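Local coordinates for MaoC-like dehydratase (Rhodospirillum rubrum, PDB 3EXZ), which probably catalyses the reversible hydration of an enoyl thioester double bond as a hot-dog-fold MaoC-like dehydratase, at residues A[34-37]-A[38-41]; A[56-59]-A[60-63]; A[63-66]-A[67-70]. All coordinates share one frame; numbering follows the deposited sequence.

Interaction 1 (A[34-37]-A[38-41]); sequences DPQP and FHLD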
loop_
_atom_site.group_PDB
_atom_site.type_symbol
_atom_site.label_atom_id
_atom_site.label_comp_id
_atom_site.label_asym_id
_atom_site.label_seq_id
_atom_site.Cartn_x
_atom_site.Cartn_y
_atom_site.Cartn_z
ATOM N N ASP A 34 -4.130 0.951 -11.034
ATOM C CA ASP A 34 -4.482 -0.464 -10.980
ATOM C C ASP A 34 -5.530 -0.708 -12.063
ATOM O O ASP A 34 -6.683 -1.053 -11.766
ATOM C CB ASP A 34 -5.074 -0.817 -9.611
ATOM C CG ASP A 34 -4.896 -2.280 -9.227
ATOM O OD1 ASP A 34 -4.685 -3.127 -10.120
ATOM O OD2 ASP A 34 -4.965 -2.584 -8.018
ATOM N N PRO A 35 -5.137 -0.564 -13.341
ATOM C CA PRO A 35 -6.051 -0.748 -14.462
ATOM C C PRO A 35 -6.424 -2.184 -14.812
ATOM O O PRO A 35 -5.978 -2.716 -15.822
ATOM C CB PRO A 35 -5.353 -0.008 -15.596
ATOM C CG PRO A 35 -3.899 -0.295 -15.341
ATOM C CD PRO A 35 -3.752 -0.391 -13.815
ATOM N N GLN A 36 -7.249 -2.783 -13.955
ATOM C CA GLN A 36 -7.717 -4.139 -14.151
ATOM C C GLN A 36 -9.231 -4.086 -14.251
ATOM O O GLN A 36 -9.884 -3.315 -13.544
ATOM C CB GLN A 36 -7.314 -5.036 -12.968
ATOM C CG GLN A 36 -5.825 -5.067 -12.716
ATOM C CD GLN A 36 -5.388 -6.204 -11.797
ATOM O OE1 GLN A 36 -5.326 -6.056 -10.572
ATOM N NE2 GLN A 36 -5.106 -7.353 -12.389
ATOM N N PRO A 37 -9.811 -4.914 -15.131
ATOM C CA PRO A 37 -11.260 -4.982 -15.360
ATOM C C PRO A 37 -12.120 -4.887 -14.110
ATOM O O PRO A 37 -13.060 -4.088 -14.065
ATOM C CB PRO A 37 -11.448 -6.331 -16.060
ATOM C CG PRO A 37 -10.161 -6.528 -16.779
ATOM C CD PRO A 37 -9.107 -6.005 -15.830
ATOM N N PHE A 38 -11.803 -5.687 -13.098
ATOM C CA PHE A 38 -12.620 -5.670 -11.898
ATOM C C PHE A 38 -12.665 -4.361 -11.114
ATOM O O PHE A 38 -13.524 -4.190 -10.244
ATOM C CB PHE A 38 -12.279 -6.853 -10.976
ATOM C CG PHE A 38 -10.868 -7.330 -11.074
ATOM C CD1 PHE A 38 -10.530 -8.382 -11.917
ATOM C CD2 PHE A 38 -9.888 -6.783 -10.262
ATOM C CE1 PHE A 38 -9.235 -8.887 -11.938
ATOM C CE2 PHE A 38 -8.595 -7.280 -10.279
ATOM C CZ PHE A 38 -8.269 -8.335 -11.118
ATOM N N HIS A 39 -11.777 -3.426 -11.441
ATOM C CA HIS A 39 -11.757 -2.121 -10.770
ATOM C C HIS A 39 -12.138 -0.991 -11.730
ATOM O O HIS A 39 -12.174 0.171 -11.338
ATOM C CB HIS A 39 -10.351 -1.833 -10.237
ATOM C CG HIS A 39 -9.855 -2.843 -9.258
ATOM N ND1 HIS A 39 -8.601 -3.415 -9.334
ATOM C CD2 HIS A 39 -10.472 -3.422 -8.204
ATOM C CE1 HIS A 39 -8.468 -4.301 -8.363
ATOM N NE2 HIS A 39 -9.593 -4.331 -7.670
ATOM N N LEU A 40 -12.443 -1.349 -12.974
ATOM C CA LEU A 40 -12.748 -0.384 -14.027
ATOM C C LEU A 40 -14.122 -0.489 -14.647
ATOM O O LEU A 40 -14.690 0.508 -15.102
ATOM C CB LEU A 40 -11.715 -0.541 -15.153
ATOM C CG LEU A 40 -10.307 -0.013 -14.888
ATOM C CD1 LEU A 40 -9.365 -0.350 -16.050
ATOM C CD2 LEU A 40 -10.404 1.495 -14.680
ATOM N N ASP A 41 -14.648 -1.704 -14.686
ATOM C CA ASP A 41 -15.941 -1.938 -15.315
ATOM C C ASP A 41 -16.878 -2.798 -14.483
ATOM O O ASP A 41 -16.509 -3.889 -14.033
ATOM C CB ASP A 41 -15.732 -2.575 -16.698
ATOM C CG ASP A 41 -17.040 -2.834 -17.429
ATOM O OD1 ASP A 41 -17.872 -1.909 -17.513
ATOM O OD2 ASP A 41 -17.240 -3.962 -17.922
#
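Asp34 and His39 bracket a short turn, and their spacing, with four residues between aspartate and histidine, matches the signature of the hydratase branch of the hot-dog fold. The two positions correspond to the catalytic pair of R-specific enoyl-CoA hydratases, consistent with a similar role here. On the buried side the carboxylate comes up to the imidazole at a slant, the two planes 59° apart, while Asp34 OD2 is held by Ser56 OG and Phe50 meets the His39 ring edge-to-face. The backbone folds tightly between them: Pro35 centres an inverse gamma turn, with Gln36 N bonded to Asp34 O at 2.8 Å, and His39 N then returns to Gln36 O, also at 2.8 Å. Gln36 CB lies over one face of the Phe38 ring, 4.0 Å from its centroid, a CH-pi contact near the second subunit. At the partly exposed Pro35, Leu40 CD1 rests against the backbone, 3.7 Å from Pro35 C. Pro37 is more exposed still, and there backbone bonds do the work: Pro37 O receives Leu40 N, 3.0 Å away, from well above the carbonyl plane, and Asp41 N, 2.9 Å away, within that plane.

Interaction 2 (A[56-59]-A[60-63]); sequences SGWH and TAAI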
loop_
_atom_site.group_PDB
_atom_site.type_symbol
_atom_site.label_atom_id
_atom_site.label_comp_id
_atom_site.label_asym_id
_atom_site.label_seq_id
_atom_site.Cartn_x
_atom_site.Cartn_y
_atom_site.Cartn_z
ATOM N N SER A 56 -9.433 -0.998 -5.807
ATOM C CA SER A 56 -8.109 -1.595 -5.725
ATOM C C SER A 56 -7.692 -1.580 -4.234
ATOM O O SER A 56 -7.988 -0.623 -3.504
ATOM C CB SER A 56 -7.114 -0.734 -6.510
ATOM O OG SER A 56 -5.772 -1.093 -6.229
ATOM N N GLY A 57 -7.030 -2.646 -3.786
ATOM C CA GLY A 57 -6.537 -2.705 -2.421
ATOM C C GLY A 57 -5.616 -1.505 -2.202
ATOM O O GLY A 57 -5.544 -0.968 -1.091
ATOM N N TRP A 58 -4.940 -1.058 -3.270
ATOM C CA TRP A 58 -4.021 0.083 -3.191
ATOM C C TRP A 58 -4.740 1.423 -3.108
ATOM O O TRP A 58 -4.180 2.415 -2.645
ATOM C CB TRP A 58 -3.039 0.024 -4.355
ATOM C CG TRP A 58 -2.289 -1.249 -4.302
ATOM C CD1 TRP A 58 -2.435 -2.325 -5.132
ATOM C CD2 TRP A 58 -1.328 -1.623 -3.317
ATOM N NE1 TRP A 58 -1.610 -3.347 -4.730
ATOM C CE2 TRP A 58 -0.908 -2.938 -3.623
ATOM C CE3 TRP A 58 -0.746 -0.964 -2.225
ATOM C CZ2 TRP A 58 0.041 -3.622 -2.854
ATOM C CZ3 TRP A 58 0.201 -1.644 -1.457
ATOM C CH2 TRP A 58 0.585 -2.958 -1.777
ATOM N N HIS A 59 -5.998 1.433 -3.540
ATOM C CA HIS A 59 -6.823 2.634 -3.463
ATOM C C HIS A 59 -7.308 2.704 -1.992
ATOM O O HIS A 59 -7.285 3.767 -1.365
ATOM C CB HIS A 59 -7.995 2.527 -4.441
ATOM C CG HIS A 59 -8.878 3.730 -4.455
ATOM N ND1 HIS A 59 -10.130 3.720 -5.029
ATOM C CD2 HIS A 59 -8.685 4.990 -3.992
ATOM C CE1 HIS A 59 -10.672 4.920 -4.920
ATOM N NE2 HIS A 59 -9.814 5.710 -4.297
ATOM N N THR A 60 -7.727 1.565 -1.440
ATOM C CA THR A 60 -8.152 1.485 -0.041
ATOM C C THR A 60 -6.973 1.876 0.873
ATOM O O THR A 60 -7.158 2.607 1.850
ATOM C CB THR A 60 -8.649 0.062 0.290
ATOM O OG1 THR A 60 -9.828 -0.191 -0.470
ATOM C CG2 THR A 60 -8.989 -0.086 1.769
ATOM N N ALA A 61 -5.761 1.410 0.552
ATOM C CA ALA A 61 -4.581 1.744 1.356
ATOM C C ALA A 61 -4.305 3.265 1.308
ATOM O O ALA A 61 -3.979 3.868 2.335
ATOM C CB ALA A 61 -3.339 0.935 0.862
ATOM N N ALA A 62 -4.446 3.881 0.128
ATOM C CA ALA A 62 -4.220 5.332 -0.031
ATOM C C ALA A 62 -5.244 6.163 0.766
ATOM O O ALA A 62 -4.880 7.133 1.428
ATOM C CB ALA A 62 -4.264 5.721 -1.512
ATOM N N ILE A 63 -6.517 5.779 0.679
ATOM C CA ILE A 63 -7.608 6.427 1.426
ATOM C C ILE A 63 -7.331 6.246 2.931
ATOM O O ILE A 63 -7.581 7.147 3.739
ATOM C CB ILE A 63 -8.970 5.775 1.073
ATOM C CG1 ILE A 63 -9.389 6.202 -0.328
ATOM C CG2 ILE A 63 -10.042 6.158 2.088
ATOM C CD1 ILE A 63 -10.610 5.458 -0.849
#
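The first turns of the central hot-dog helix, 57-72, begin at a serine N-cap, and this contact illustrates how a helix start is built from a cap, a ladder of backbone bonds and side chains laid one turn apart. Ser56 OG, placed by a trans chi1 of 167°, accepts from Trp58 N at 3.1 Å in a rather bent bond, and the same hydroxyl is hydrogen-bonded to Asp34 OD2 of the loop after helix 23-33. Two donors grip the Ser56 carbonyl: His59 N lies 2.9 Å from Ser56 O. Thr60 N lies 3.0 Å from Ser56 O. From there the regular helical pattern takes over: Ala61 N bonds to Gly57 O at 2.9 Å, Ala62 N to Trp58 O, and Ile63 N to His59 O in a nearly straight bond of 3.0 Å.

Among side chains, His59 and Ile63 make the closest meeting. His59 CG lies opposite the backbone N (chi1 -179°), and the extended Ile63 chain sends its terminal CD1 over one face of the imidazole, 3.9 Å from the ring centroid and 29° off its normal. Phe29 stacks with the same ring. Trp58, by contrast, only grazes its own helix, CE3 standing 4.5 Å from Ala61 CB; its indole meets Trp88 edge-to-face and packs on Met65 of the second subunit. Thr60 OG1 is bonded to Thr92 OG1, and its side chain touches strand 132-143.

Ala61 and Ala62 pack against Trp58 and Phe33 of the second subunit. The amino end of the helix would probably polarise the capping hydroxyl. Because that hydroxyl takes Trp58 N while bonded to Asp34, one group joins the helix start to the loop bearing Asp34.

Interaction 3 (A[63-66]-A[67-70]); sequences ITMR and LLVT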
loop_
_atom_site.group_PDB
_atom_site.type_symbol
_atom_site.label_atom_id
_atom_site.label_comp_id
_atom_site.label_asym_id
_atom_site.label_seq_id
_atom_site.Cartn_x
_atom_site.Cartn_y
_atom_site.Cartn_z
ATOM N N ILE A 63 -6.517 5.779 0.679
ATOM C CA ILE A 63 -7.608 6.427 1.426
ATOM C C ILE A 63 -7.331 6.246 2.931
ATOM O O ILE A 63 -7.581 7.147 3.739
ATOM C CB ILE A 63 -8.970 5.775 1.073
ATOM C CG1 ILE A 63 -9.389 6.202 -0.328
ATOM C CG2 ILE A 63 -10.042 6.158 2.088
ATOM C CD1 ILE A 63 -10.610 5.458 -0.849
ATOM N N THR A 64 -6.811 5.081 3.310
ATOM C CA THR A 64 -6.502 4.836 4.714
ATOM C C THR A 64 -5.431 5.815 5.183
ATOM O O THR A 64 -5.550 6.388 6.263
ATOM C CB THR A 64 -6.029 3.387 4.947
ATOM O OG1 THR A 64 -7.143 2.500 4.767
ATOM C CG2 THR A 64 -5.474 3.213 6.365
HETATM N N MSE A 65 -4.394 6.035 4.372
HETATM C CA MSE A 65 -3.344 6.968 4.774
HETATM C C MSE A 65 -3.905 8.384 4.927
HETATM O O MSE A 65 -3.586 9.070 5.897
HETATM C CB MSE A 65 -2.185 6.970 3.774
HETATM C CG MSE A 65 -1.022 7.836 4.241
HETATM SE SE MSE A 65 -0.323 7.257 5.971
HETATM C CE MSE A 65 -1.144 8.537 7.157
ATOM N N ARG A 66 -4.733 8.822 3.978
ATOM C CA ARG A 66 -5.350 10.150 4.059
ATOM C C ARG A 66 -6.128 10.300 5.377
ATOM O O ARG A 66 -5.967 11.289 6.081
ATOM C CB ARG A 66 -6.299 10.381 2.875
ATOM C CG ARG A 66 -7.191 11.619 3.030
ATOM C CD ARG A 66 -8.078 11.821 1.800
ATOM N NE ARG A 66 -8.847 13.069 1.831
ATOM C CZ ARG A 66 -9.989 13.253 2.493
ATOM N NH1 ARG A 66 -10.518 12.267 3.210
ATOM N NH2 ARG A 66 -10.609 14.430 2.431
ATOM N N LEU A 67 -6.970 9.325 5.709
ATOM C CA LEU A 67 -7.732 9.377 6.955
ATOM C C LEU A 67 -6.815 9.400 8.170
ATOM O O LEU A 67 -7.088 10.087 9.158
ATOM C CB LEU A 67 -8.652 8.164 7.071
ATOM C CG LEU A 67 -9.747 8.085 6.004
ATOM C CD1 LEU A 67 -10.595 6.828 6.209
ATOM C CD2 LEU A 67 -10.598 9.347 6.075
ATOM N N LEU A 68 -5.742 8.621 8.108
ATOM C CA LEU A 68 -4.784 8.560 9.197
ATOM C C LEU A 68 -4.112 9.920 9.370
ATOM O O LEU A 68 -4.003 10.446 10.484
ATOM C CB LEU A 68 -3.721 7.489 8.894
ATOM C CG LEU A 68 -3.640 6.210 9.766
ATOM C CD1 LEU A 68 -5.028 5.708 10.134
ATOM C CD2 LEU A 68 -2.840 5.130 9.037
ATOM N N VAL A 69 -3.679 10.499 8.257
ATOM C CA VAL A 69 -2.985 11.767 8.300
ATOM C C VAL A 69 -3.860 12.913 8.760
ATOM O O VAL A 69 -3.445 13.710 9.610
ATOM C CB VAL A 69 -2.360 12.102 6.907
ATOM C CG1 VAL A 69 -1.997 13.577 6.822
ATOM C CG2 VAL A 69 -1.115 11.257 6.681
ATOM N N THR A 70 -5.081 12.978 8.239
ATOM C CA THR A 70 -5.959 14.079 8.582
ATOM C C THR A 70 -6.767 13.936 9.865
ATOM O O THR A 70 -7.143 14.940 10.464
ATOM C CB THR A 70 -6.877 14.447 7.372
ATOM O OG1 THR A 70 -7.664 13.315 6.985
ATOM C CG2 THR A 70 -6.018 14.902 6.178
#
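Arg66 O takes two hydrogen bonds from Thr70 across one helical turn: Thr70 N reaches that carbonyl at 2.9 Å, almost in line with it, while Thr70 OG1 donates to the same oxygen at 2.8 Å from above the carbonyl plane. A chi1 of 59° folds the hydroxyl back over the helix and makes this second bond possible. The remaining first-shell bonds are the helical ladder, with Leu67 N on Ile63 O at 3.0 Å, Leu68 N on Thr64 O at 2.9 Å and Val69 N on Met65 O at 2.8 Å; a wider, pi-type turn appears at 68-70.

Two side-chain pairs follow the same spacing. Ile63 CG2 touches Leu67 CD1 at 4.2 Å, branch against branch, and Thr64 CG2 lies equally far from Leu68 CD2. Between sequence neighbours, the extended Arg66 chain carries its guanidinium out so that Leu67 CD2 lies at its edge, 4.1 Å from Arg66 NH1. Met65, modelled as selenomethionine, bends back toward Leu68 and Val69, but the placement of its terminal methyl is doubtful.

Further out, Thr64 OG1 is held between Thr60 O, one turn earlier, and Thr125 OG1 on strand 116-126. Arg66 packs on Glu32 of the second subunit, and Val69 and Thr70 on its Asp34 and Pro35. Further cover comes from the sheet of the chain itself: Thr64, Leu67 and Leu68 rest on Val100 of strand 97-109, while Ile63, Arg66 and Leu67 touch His19 of strand 13-20, seating helix 57-72 against the strands as in other hot-dog folds.

Overall arrangement
The three contacts run in series along the chain, from the loop carrying the Asp34 and His39 pair down the central helix. Interactions 1 and 2, with centres about 13 Å apart, are probably hydrogen-bonded, Asp34 OD2 to Ser56 OG, at a short 2.5 Å. Interactions 2 and 3 share Ile63 on helix 57-72, and their centres lie about 11 Å apart. Interactions 1 and 3 do not meet within one subunit, their nearest atoms being about 12 Å apart. The dimer closes that gap: Asp34 and Pro35 of one copy pack on Met65 and Val69 of the other, so the far part of one helix borders its partner's 34-39 loop, the region that in relatives forms the active site.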